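Local coordinates for protein putative NADH-depentdent flavin oxidoreductase (Cupriavidus metallidurans, PDB 5OCS) that probably reduces activated carbon-carbon double bonds as an FMN-dependent ene-reductase of the Old Yellow Enzyme family, taking its electrons from a nicotinamide cofactor, at residues D[31-36]-D[76-81]; D[54-59]-D[69-74]. All blocks are in the same frame, centred on the assembly; numbering follows the deposited sequence.

Contact 1. Residues D[31-36]-D[76-81]; sequences EGNATD and DANEAA
Glu31 meets the helix through its backbone: its carbonyl O accepts from Asn78 ND2 at 2.9 Å, the donor sitting in the carbonyl plane on a lone pair. Its side chain leads off the other way, to a long, weak ion pair with Arg65. Gly32, with phi at 89°, runs close over the face of the Asn78 amide, its C 3.2 Å from Asn78 ND2. Asn33 then turns its own amide to the same donor. With chi1 at -61° its CG stands beside the backbone N, and OD1 accepts from Asn78 ND2 at 2.9 Å, the hydrogen pointing almost straight at it but the donor standing above the carbonyl plane, not on a lone pair. The two amide planes are 79° apart, yet both acceptors lie in the plane of the Asn78 amide, so both its N-H bonds are used and the rotation of the amide is fixed. On its other end, Asn78 OD1 accepts from Tyr74 N, just ahead of the helix. In this eight-stranded beta/alpha barrel, helix 76-92 follows the second barrel strand, and the loop leading from the first strand to helix 36-46 crosses its first turns here. A water sits between the two further on, near both Gly32 O and Asn78 O, and accepts from Ala34 N at 3.0 Å. Ala34 itself packs against the helix, its O 3.5 Å from Ala81 CB and its CB 4.1 Å from the same methyl. Thr35, the next residue, is the N-cap of helix 36-46, its OG1 bonded weakly to Trp37 N.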
# COMPACT_ATOMS: atom_id res chain seq x y z
N GLU D 31 9.21 -6.65 20.56
CA GLU D 31 10.00 -7.80 20.97
C GLU D 31 10.28 -8.76 19.77
O GLU D 31 10.21 -10.00 19.89
CB GLU D 31 9.32 -8.51 22.14
CG GLU D 31 9.07 -7.57 23.33
CD GLU D 31 10.34 -7.15 24.09
OE1 GLU D 31 11.50 -7.46 23.70
OE2 GLU D 31 10.18 -6.48 25.14
N GLY D 32 10.56 -8.13 18.63
CA GLY D 32 10.96 -8.83 17.40
C GLY D 32 9.75 -9.21 16.57
O GLY D 32 9.88 -9.58 15.42
N ASN D 33 8.55 -9.12 17.15
CA ASN D 33 7.35 -9.53 16.46
C ASN D 33 6.81 -8.51 15.46
O ASN D 33 6.56 -7.35 15.80
CB ASN D 33 6.22 -9.82 17.47
CG ASN D 33 6.56 -10.92 18.43
OD1 ASN D 33 7.11 -11.93 18.07
ND2 ASN D 33 6.21 -10.72 19.67
N ALA D 34 6.58 -8.97 14.24
CA ALA D 34 5.89 -8.18 13.26
C ALA D 34 4.54 -7.75 13.78
O ALA D 34 3.89 -8.48 14.55
CB ALA D 34 5.73 -8.94 11.94
N THR D 35 4.12 -6.57 13.36
CA THR D 35 2.86 -5.95 13.79
C THR D 35 1.98 -5.69 12.58
O THR D 35 2.33 -6.02 11.45
CB THR D 35 3.11 -4.64 14.54
OG1 THR D 35 3.72 -3.68 13.64
CG2 THR D 35 4.04 -4.87 15.71
N ASP D 36 0.85 -5.06 12.82
CA ASP D 36 -0.05 -4.70 11.73
C ASP D 36 0.65 -3.81 10.70
O ASP D 36 0.34 -3.89 9.51
CB ASP D 36 -1.35 -4.04 12.22
CG ASP D 36 -1.16 -2.79 13.15
OD1 ASP D 36 -0.02 -2.22 13.35
OD2 ASP D 36 -2.21 -2.32 13.72
N ASP D 76 9.77 -18.49 18.63
CA ASP D 76 8.54 -18.94 17.98
C ASP D 76 7.53 -17.81 17.72
O ASP D 76 6.84 -17.81 16.70
CB ASP D 76 7.85 -20.01 18.86
CG ASP D 76 8.57 -21.34 18.85
OD1 ASP D 76 9.59 -21.53 18.17
OD2 ASP D 76 8.12 -22.22 19.58
N ALA D 77 7.42 -16.85 18.64
CA ALA D 77 6.44 -15.77 18.49
C ALA D 77 6.84 -14.93 17.29
O ALA D 77 6.00 -14.56 16.48
CB ALA D 77 6.38 -14.92 19.73
N ASN D 78 8.13 -14.61 17.20
CA ASN D 78 8.63 -13.85 16.03
C ASN D 78 8.24 -14.56 14.74
O ASN D 78 7.78 -13.93 13.77
CB ASN D 78 10.17 -13.76 16.00
CG ASN D 78 10.80 -12.86 17.03
OD1 ASN D 78 12.04 -12.81 17.05
ND2 ASN D 78 10.02 -12.10 17.84
N GLU D 79 8.41 -15.87 14.75
CA GLU D 79 8.12 -16.70 13.56
C GLU D 79 6.64 -16.66 13.20
O GLU D 79 6.29 -16.42 12.04
CB GLU D 79 8.60 -18.14 13.72
CG GLU D 79 8.47 -18.99 12.45
CD GLU D 79 9.08 -20.37 12.64
OE1 GLU D 79 9.89 -20.58 13.61
OE2 GLU D 79 8.73 -21.26 11.83
N ALA D 80 5.79 -16.88 14.17
CA ALA D 80 4.35 -16.80 13.96
C ALA D 80 3.88 -15.44 13.44
O ALA D 80 3.07 -15.39 12.54
CB ALA D 80 3.55 -17.16 15.22
N ALA D 81 4.39 -14.35 14.02
CA ALA D 81 4.00 -12.98 13.62
C ALA D 81 4.40 -12.69 12.18
O ALA D 81 3.61 -12.18 11.39
CB ALA D 81 4.61 -11.94 14.56
O HOH W 1 8.35 -11.26 13.53

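Contact 2. Residues D[54-59]-D[69-74]; sequences IIEATA and TDLGLY
Leu71 lays its side chain against the strand, meeting Ile55, Glu56 and Thr58. Chi1 of -166° places its CG anti to the backbone N, and from there CD2 reaches back along the strand to Ile55 CG2 at 3.8 Å and lies 3.5 Å from Thr58 OG1. The Thr58 and Leu71 side chains run side by side in the same direction, whereas Glu56 crosses Leu71 at about a right angle, its CD 3.9 Å from Leu71 CB. Thr58 splits its branches: OG1, beside the backbone N at chi1 -65°, donates to Glu56 O within the strand, while the methyl CG2 goes the other way and rests 3.5 Å from Leu73 CB. This is the C-terminal end of strand 52-59, the second of the TIM barrel, where the loop that follows returns alongside the strand end, running roughly the same way. A single bridge pairs Ala59 with Gly72: the Ala59 backbone bonds on either side of Gly72, Ala59 N to Leu71 O at 2.9 Å and Leu73 N to Ala59 O, and both bonds are nearly straight. Tyr74 brings its ring edge to the latter carbonyl, Ala59 O lying near the ring plane 3.5 Å from Tyr74 CD2. The carboxylate of Glu56, held chiefly by Gln26 N at OE1, also has a water 2.6 Å from that oxygen; this water lies within bonding distance of Ala57 O too and accepts from Leu71 N. Another water joins Ala57 O to Asp70 OD2. Ala57 belongs to the FMN-binding site, its side chain close to those of Gln100 and Cys25.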
# COMPACT_ATOMS: atom_id res chain seq x y z
N ILE D 54 12.95 -7.89 -0.52
CA ILE D 54 13.86 -8.30 0.52
C ILE D 54 13.36 -7.65 1.79
O ILE D 54 13.41 -6.42 1.89
CB ILE D 54 15.31 -7.82 0.27
CG1 ILE D 54 15.76 -8.19 -1.14
CG2 ILE D 54 16.24 -8.44 1.31
CD1 ILE D 54 17.15 -7.70 -1.53
N ILE D 55 12.90 -8.49 2.74
CA ILE D 55 12.41 -8.03 4.01
C ILE D 55 13.57 -7.38 4.79
O ILE D 55 14.72 -7.82 4.66
CB ILE D 55 11.74 -9.19 4.81
CG1 ILE D 55 10.40 -9.59 4.15
CG2 ILE D 55 11.46 -8.81 6.26
CD1 ILE D 55 9.91 -10.97 4.54
N GLU D 56 13.23 -6.35 5.57
CA GLU D 56 14.17 -5.59 6.36
C GLU D 56 15.10 -6.45 7.23
O GLU D 56 14.80 -7.59 7.56
CB GLU D 56 13.44 -4.65 7.31
CG GLU D 56 12.68 -5.34 8.42
CD GLU D 56 11.72 -4.39 9.14
OE1 GLU D 56 12.17 -3.63 10.03
OE2 GLU D 56 10.52 -4.42 8.79
N ALA D 57 16.17 -5.81 7.66
CA ALA D 57 17.10 -6.41 8.61
C ALA D 57 16.38 -7.08 9.76
O ALA D 57 15.69 -6.43 10.59
CB ALA D 57 18.08 -5.35 9.14
N THR D 58 16.52 -8.40 9.81
CA THR D 58 15.84 -9.20 10.77
C THR D 58 16.86 -9.80 11.75
O THR D 58 17.72 -10.57 11.35
CB THR D 58 15.04 -10.29 10.04
OG1 THR D 58 14.02 -9.63 9.27
CG2 THR D 58 14.38 -11.25 11.03
N ALA D 59 16.74 -9.39 13.01
CA ALA D 59 17.72 -9.73 14.05
C ALA D 59 17.73 -11.22 14.33
O ALA D 59 16.68 -11.85 14.51
CB ALA D 59 17.42 -8.94 15.32
N THR D 69 12.83 -1.81 18.56
CA THR D 69 11.68 -2.14 17.72
C THR D 69 12.07 -2.75 16.36
O THR D 69 11.24 -2.79 15.46
CB THR D 69 10.76 -0.93 17.56
OG1 THR D 69 11.49 0.20 17.12
CG2 THR D 69 10.09 -0.56 18.87
N ASP D 70 13.29 -3.28 16.24
CA ASP D 70 13.61 -4.07 15.09
C ASP D 70 12.81 -5.37 14.98
O ASP D 70 12.51 -6.03 15.99
CB ASP D 70 15.07 -4.49 15.11
CG ASP D 70 16.00 -3.38 14.64
OD1 ASP D 70 15.66 -2.18 14.73
OD2 ASP D 70 17.10 -3.80 14.14
N LEU D 71 12.58 -5.75 13.73
CA LEU D 71 12.05 -7.06 13.37
C LEU D 71 13.07 -8.14 13.77
O LEU D 71 14.28 -7.91 13.66
CB LEU D 71 11.74 -7.13 11.86
CG LEU D 71 10.87 -8.33 11.49
CD1 LEU D 71 9.47 -8.26 12.11
CD2 LEU D 71 10.83 -8.44 9.97
N GLY D 72 12.58 -9.24 14.32
CA GLY D 72 13.40 -10.34 14.73
C GLY D 72 12.87 -11.67 14.23
O GLY D 72 11.70 -11.79 13.85
N LEU D 73 13.74 -12.66 14.22
CA LEU D 73 13.33 -14.04 13.96
C LEU D 73 14.08 -14.99 14.87
O LEU D 73 14.84 -15.88 14.41
CB LEU D 73 13.55 -14.36 12.49
CG LEU D 73 12.86 -15.61 11.99
CD1 LEU D 73 11.37 -15.63 12.35
CD2 LEU D 73 13.08 -15.75 10.49
N TYR D 74 13.90 -14.77 16.17
CA TYR D 74 14.73 -15.41 17.17
C TYR D 74 13.95 -16.21 18.20
O TYR D 74 14.53 -16.73 19.17
CB TYR D 74 15.73 -14.39 17.79
CG TYR D 74 15.13 -13.10 18.35
CD1 TYR D 74 14.30 -13.09 19.47
CD2 TYR D 74 15.42 -11.87 17.78
CE1 TYR D 74 13.78 -11.90 20.00
CE2 TYR D 74 14.93 -10.66 18.30
CZ TYR D 74 14.11 -10.68 19.41
OH TYR D 74 13.61 -9.49 19.89
O HOH W 2 14.03 -4.43 11.64
O HOH W 3 10.51 -3.46 12.21
O HOH W 4 13.95 -1.76 12.34
O HOH W 5 17.37 -6.23 13.02

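Overall arrangement
Both contacts lie around the second beta-alpha unit of the barrel, and contact 2 is nested within the chain loop that contact 1 closes. Contact 2 is buried, with a strand end, aliphatic packing, backbone pairing and ordered water beside the FMN site. Contact 1 lies farther out and is partly exposed; two asparagine side chains and small alanines join a loop to a helix there. The two meet directly: Gly32 O probably accepts from Gly72 N at 2.9 Å, and Asn78 OD1 packs on the backbone at Gly72 and Leu73. The 69-74 loop is thus held between strand 52-59 and the pair formed by loop 31-36 and helix 76-92.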